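Local coordinates for conserved hypothetical membrane lipoprotein (Ureaplasma parvum, PDB 3K63) that is of unknown molecular function but, as a membrane-associated lipoprotein, is probably held at the cell surface by a lipid, this chain being its Lipoprotein_17 domain, at residues A[29-39]-A[102-112]. Numbering follows the deposited sequence.
Sequences YDQLLPSQIYK and GFKSNPYGVDE
Phe103 enters the contact between Tyr29 and Ile37, and its ring atoms CD1 and CE1 meet both side chains. Ile37 crosses the phenyl ring at about a right angle, with its CD1 methyl 3.5 Å from Phe103 CD1. The Tyr29 ring meets it obliquely, the two planes turned 69° apart, while Pro34 CG packs on the Phe103 CB methylene. Phe103 CG lies anti to its own carbonyl carbon (chi1 -66°), which carries the ring inward to Phe19 and Leu79; the Tyr29 hydroxyl is hydrogen-bonded to Phe19 N and Asp18. Next along the chain, Lys104 N is shared by two weak hydrogen bonds, to Leu32 O at 3.0 Å and to Tyr29 O at 3.3 Å. The latter carbonyl also receives a CA-H...O contact from Phe103.

Here the irregular tail that follows strand 93-100, the last of the three-stranded antiparallel sheet, passes over the start of helix 34-40. Leu33 occupies the N-cap position there, and its backbone N donates a nearly straight hydrogen bond (2.6 Å, 170°) to Gln36 OE1, which folds the Gln36 side-chain amide back over the first turn. The Leu33 methyls diverge: CD2 packs against Lys104 and Ser105, CD1 lies 3.6 Å from Glu112 N.

Beyond the Asn106-Gly109 type I turn polar contacts take over. Bent at chi2, Glu112 slides antiparallel past Gln36; Ser35 OG donates a 2.8 Å hydrogen bond to the syn lone pair of Glu112 OE1 and is also hydrogen-bonded to Asn74 ND2. On the solvent side, NZ of the extended, exposed Lys39 lies 4.0 Å from Asp111 OD2, a long salt bridge, whereas Asp111 OD1 accepts from Asn113 N and Thr115 N. Lys104, likewise exposed, lays its CB and CD methylenes along the carbonyls of Asp30 and Gln31.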
loop_
_atom_site.group_PDB
_atom_site.type_symbol
_atom_site.label_atom_id
_atom_site.label_comp_id
_atom_site.label_asym_id
_atom_site.label_seq_id
_atom_site.Cartn_x
_atom_site.Cartn_y
_atom_site.Cartn_z
ATOM N N TYR A 29 0.889 -9.441 -4.726
ATOM C CA TYR A 29 1.754 -8.288 -4.605
ATOM C C TYR A 29 3.023 -8.455 -5.409
ATOM O O TYR A 29 3.466 -7.517 -6.068
ATOM C CB TYR A 29 2.148 -8.061 -3.155
ATOM C CG TYR A 29 0.989 -7.875 -2.215
ATOM C CD1 TYR A 29 -0.086 -7.057 -2.560
ATOM C CD2 TYR A 29 0.979 -8.487 -0.963
ATOM C CE1 TYR A 29 -1.146 -6.851 -1.683
ATOM C CE2 TYR A 29 -0.071 -8.283 -0.083
ATOM C CZ TYR A 29 -1.129 -7.464 -0.453
ATOM O OH TYR A 29 -2.172 -7.242 0.402
ATOM N N ASP A 30 3.615 -9.648 -5.361
ATOM C CA ASP A 30 4.867 -9.862 -6.072
ATOM C C ASP A 30 4.762 -10.002 -7.588
ATOM O O ASP A 30 5.761 -10.247 -8.247
ATOM C CB ASP A 30 5.636 -11.056 -5.474
ATOM C CG ASP A 30 4.863 -12.371 -5.538
ATOM O OD1 ASP A 30 3.758 -12.408 -6.123
ATOM O OD2 ASP A 30 5.386 -13.373 -4.997
ATOM N N GLN A 31 3.559 -9.863 -8.135
ATOM C CA GLN A 31 3.352 -9.948 -9.582
ATOM C C GLN A 31 2.996 -8.539 -10.088
ATOM O O GLN A 31 2.728 -8.327 -11.278
ATOM C CB GLN A 31 2.216 -10.925 -9.915
ATOM C CG GLN A 31 2.550 -12.388 -9.624
ATOM C CD GLN A 31 1.326 -13.304 -9.693
ATOM O OE1 GLN A 31 0.184 -12.836 -9.782
ATOM N NE2 GLN A 31 1.560 -14.617 -9.640
ATOM N N LEU A 32 3.020 -7.569 -9.174
ATOM C CA LEU A 32 2.678 -6.186 -9.510
ATOM C C LEU A 32 3.772 -5.172 -9.252
ATOM O O LEU A 32 4.262 -5.031 -8.139
ATOM C CB LEU A 32 1.433 -5.750 -8.750
ATOM C CG LEU A 32 0.118 -6.396 -9.158
ATOM C CD1 LEU A 32 -0.913 -6.063 -8.111
ATOM C CD2 LEU A 32 -0.313 -5.910 -10.536
ATOM N N LEU A 33 4.148 -4.453 -10.297
ATOM C CA LEU A 33 5.170 -3.429 -10.162
ATOM C C LEU A 33 4.579 -2.256 -9.378
ATOM O O LEU A 33 3.384 -1.963 -9.492
ATOM C CB LEU A 33 5.599 -2.936 -11.539
ATOM C CG LEU A 33 6.489 -3.842 -12.392
ATOM C CD1 LEU A 33 6.414 -3.400 -13.851
ATOM C CD2 LEU A 33 7.934 -3.805 -11.870
ATOM N N PRO A 34 5.392 -1.595 -8.545
ATOM C CA PRO A 34 4.818 -0.473 -7.811
ATOM C C PRO A 34 4.118 0.502 -8.745
ATOM O O PRO A 34 3.038 0.996 -8.419
ATOM C CB PRO A 34 6.027 0.136 -7.118
ATOM C CG PRO A 34 6.791 -1.104 -6.722
ATOM C CD PRO A 34 6.687 -1.996 -7.967
ATOM N N SER A 35 4.707 0.755 -9.915
ATOM C CA SER A 35 4.126 1.694 -10.875
ATOM C C SER A 35 2.737 1.284 -11.343
ATOM O O SER A 35 1.883 2.139 -11.537
ATOM C CB SER A 35 5.070 1.899 -12.070
ATOM O OG SER A 35 5.299 0.692 -12.777
ATOM N N GLN A 36 2.502 -0.012 -11.522
ATOM C CA GLN A 36 1.182 -0.493 -11.934
ATOM C C GLN A 36 0.135 -0.153 -10.862
ATOM O O GLN A 36 -0.963 0.308 -11.173
ATOM C CB GLN A 36 1.194 -2.015 -12.140
ATOM C CG GLN A 36 2.059 -2.514 -13.292
ATOM C CD GLN A 36 2.144 -4.020 -13.319
ATOM O OE1 GLN A 36 2.924 -4.633 -12.575
ATOM N NE2 GLN A 36 1.316 -4.632 -14.156
ATOM N N ILE A 37 0.481 -0.384 -9.600
ATOM C CA ILE A 37 -0.437 -0.109 -8.497
ATOM C C ILE A 37 -0.733 1.389 -8.380
ATOM O O ILE A 37 -1.878 1.802 -8.208
ATOM C CB ILE A 37 0.142 -0.657 -7.162
ATOM C CG1 ILE A 37 0.139 -2.193 -7.203
ATOM C CG2 ILE A 37 -0.675 -0.133 -5.975
ATOM C CD1 ILE A 37 0.924 -2.871 -6.075
ATOM N N TYR A 38 0.316 2.194 -8.487
ATOM C CA TYR A 38 0.212 3.644 -8.409
ATOM C C TYR A 38 -0.704 4.240 -9.498
ATOM O O TYR A 38 -1.398 5.224 -9.268
ATOM C CB TYR A 38 1.608 4.232 -8.554
ATOM C CG TYR A 38 1.667 5.744 -8.604
ATOM C CD1 TYR A 38 1.768 6.494 -7.440
ATOM C CD2 TYR A 38 1.641 6.417 -9.818
ATOM C CE1 TYR A 38 1.848 7.885 -7.486
ATOM C CE2 TYR A 38 1.719 7.794 -9.879
ATOM C CZ TYR A 38 1.821 8.530 -8.712
ATOM O OH TYR A 38 1.892 9.914 -8.757
ATOM N N LYS A 39 -0.700 3.632 -10.682
ATOM C CA LYS A 39 -1.494 4.120 -11.808
ATOM C C LYS A 39 -2.879 3.502 -11.931
ATOM O O LYS A 39 -3.662 3.874 -12.811
ATOM C CB LYS A 39 -0.716 3.889 -13.114
ATOM C CG LYS A 39 0.517 4.754 -13.216
ATOM C CD LYS A 39 1.306 4.539 -14.484
ATOM C CE LYS A 39 2.327 5.682 -14.631
ATOM N NZ LYS A 39 3.177 5.638 -15.870
ATOM N N GLY A 102 8.163 -6.042 -1.286
ATOM C CA GLY A 102 7.653 -7.343 -1.672
ATOM C C GLY A 102 6.838 -7.307 -2.951
ATOM O O GLY A 102 6.194 -8.302 -3.322
ATOM N N PHE A 103 6.816 -6.150 -3.602
ATOM C CA PHE A 103 6.081 -6.020 -4.847
ATOM C C PHE A 103 7.036 -6.413 -5.966
ATOM O O PHE A 103 8.251 -6.488 -5.763
ATOM C CB PHE A 103 5.619 -4.580 -5.035
ATOM C CG PHE A 103 4.608 -4.135 -4.024
ATOM C CD1 PHE A 103 3.277 -4.530 -4.129
ATOM C CD2 PHE A 103 4.992 -3.349 -2.940
ATOM C CE1 PHE A 103 2.344 -4.150 -3.165
ATOM C CE2 PHE A 103 4.060 -2.966 -1.973
ATOM C CZ PHE A 103 2.737 -3.367 -2.085
ATOM N N LYS A 104 6.497 -6.700 -7.143
ATOM C CA LYS A 104 7.340 -7.067 -8.271
ATOM C C LYS A 104 8.384 -5.979 -8.525
ATOM O O LYS A 104 8.154 -4.804 -8.236
ATOM C CB LYS A 104 6.486 -7.258 -9.516
ATOM C CG LYS A 104 7.292 -7.618 -10.734
ATOM C CD LYS A 104 6.421 -8.329 -11.743
ATOM C CE LYS A 104 7.206 -8.693 -12.982
ATOM N NZ LYS A 104 6.324 -9.297 -14.019
ATOM N N SER A 105 9.538 -6.367 -9.058
ATOM C CA SER A 105 10.606 -5.402 -9.351
ATOM C C SER A 105 11.473 -5.873 -10.517
ATOM O O SER A 105 11.427 -7.041 -10.906
ATOM C CB SER A 105 11.490 -5.215 -8.123
ATOM O OG SER A 105 12.129 -6.435 -7.793
ATOM N N ASN A 106 12.231 -4.945 -11.089
ATOM C CA ASN A 106 13.140 -5.250 -12.180
ATOM C C ASN A 106 14.335 -4.339 -11.916
ATOM O O ASN A 106 14.167 -3.164 -11.577
ATOM C CB ASN A 106 12.484 -4.971 -13.545
ATOM C CG ASN A 106 12.756 -3.576 -14.073
ATOM O OD1 ASN A 106 12.103 -2.605 -13.683
ATOM N ND2 ASN A 106 13.721 -3.473 -14.991
ATOM N N PRO A 107 15.556 -4.869 -12.072
ATOM C CA PRO A 107 16.824 -4.160 -11.851
ATOM C C PRO A 107 17.017 -2.741 -12.402
ATOM O O PRO A 107 17.787 -1.978 -11.833
ATOM C CB PRO A 107 17.852 -5.145 -12.391
ATOM C CG PRO A 107 17.124 -5.728 -13.562
ATOM C CD PRO A 107 15.758 -6.007 -12.986
ATOM N N TYR A 108 16.320 -2.371 -13.471
ATOM C CA TYR A 108 16.477 -1.027 -14.015
ATOM C C TYR A 108 15.306 -0.090 -13.719
ATOM O O TYR A 108 15.366 1.109 -14.009
ATOM C CB TYR A 108 16.694 -1.087 -15.531
ATOM C CG TYR A 108 17.762 -2.054 -15.954
ATOM C CD1 TYR A 108 18.958 -2.133 -15.251
ATOM C CD2 TYR A 108 17.589 -2.877 -17.066
ATOM C CE1 TYR A 108 19.961 -3.003 -15.639
ATOM C CE2 TYR A 108 18.589 -3.754 -17.467
ATOM C CZ TYR A 108 19.773 -3.809 -16.749
ATOM O OH TYR A 108 20.776 -4.656 -17.158
ATOM N N GLY A 109 14.227 -0.646 -13.180
ATOM C CA GLY A 109 13.073 0.167 -12.848
ATOM C C GLY A 109 12.131 0.454 -14.000
ATOM O O GLY A 109 11.224 1.267 -13.876
ATOM N N VAL A 110 12.345 -0.194 -15.135
ATOM C CA VAL A 110 11.477 0.029 -16.287
ATOM C C VAL A 110 10.052 -0.371 -15.895
ATOM O O VAL A 110 9.879 -1.332 -15.158
ATOM C CB VAL A 110 11.973 -0.802 -17.506
ATOM C CG1 VAL A 110 12.244 -2.227 -17.070
ATOM C CG2 VAL A 110 10.948 -0.773 -18.631
ATOM N N ASP A 111 9.038 0.358 -16.367
ATOM C CA ASP A 111 7.653 0.036 -16.009
ATOM C C ASP A 111 6.944 -0.912 -16.980
ATOM O O ASP A 111 7.498 -1.291 -18.013
ATOM C CB ASP A 111 6.817 1.316 -15.839
ATOM C CG ASP A 111 6.578 2.047 -17.154
ATOM O OD1 ASP A 111 6.953 1.512 -18.222
ATOM O OD2 ASP A 111 6.002 3.163 -17.119
ATOM N N GLU A 112 5.706 -1.264 -16.630
ATOM C CA GLU A 112 4.877 -2.186 -17.406
ATOM C C GLU A 112 4.671 -1.796 -18.872
ATOM O O GLU A 112 4.192 -2.601 -19.672
ATOM C CB GLU A 112 3.505 -2.347 -16.740
ATOM C CG GLU A 112 2.648 -1.095 -16.834
ATOM C CD GLU A 112 2.906 -0.127 -15.696
ATOM O OE1 GLU A 112 4.036 -0.113 -15.163
ATOM O OE2 GLU A 112 1.980 0.630 -15.335
#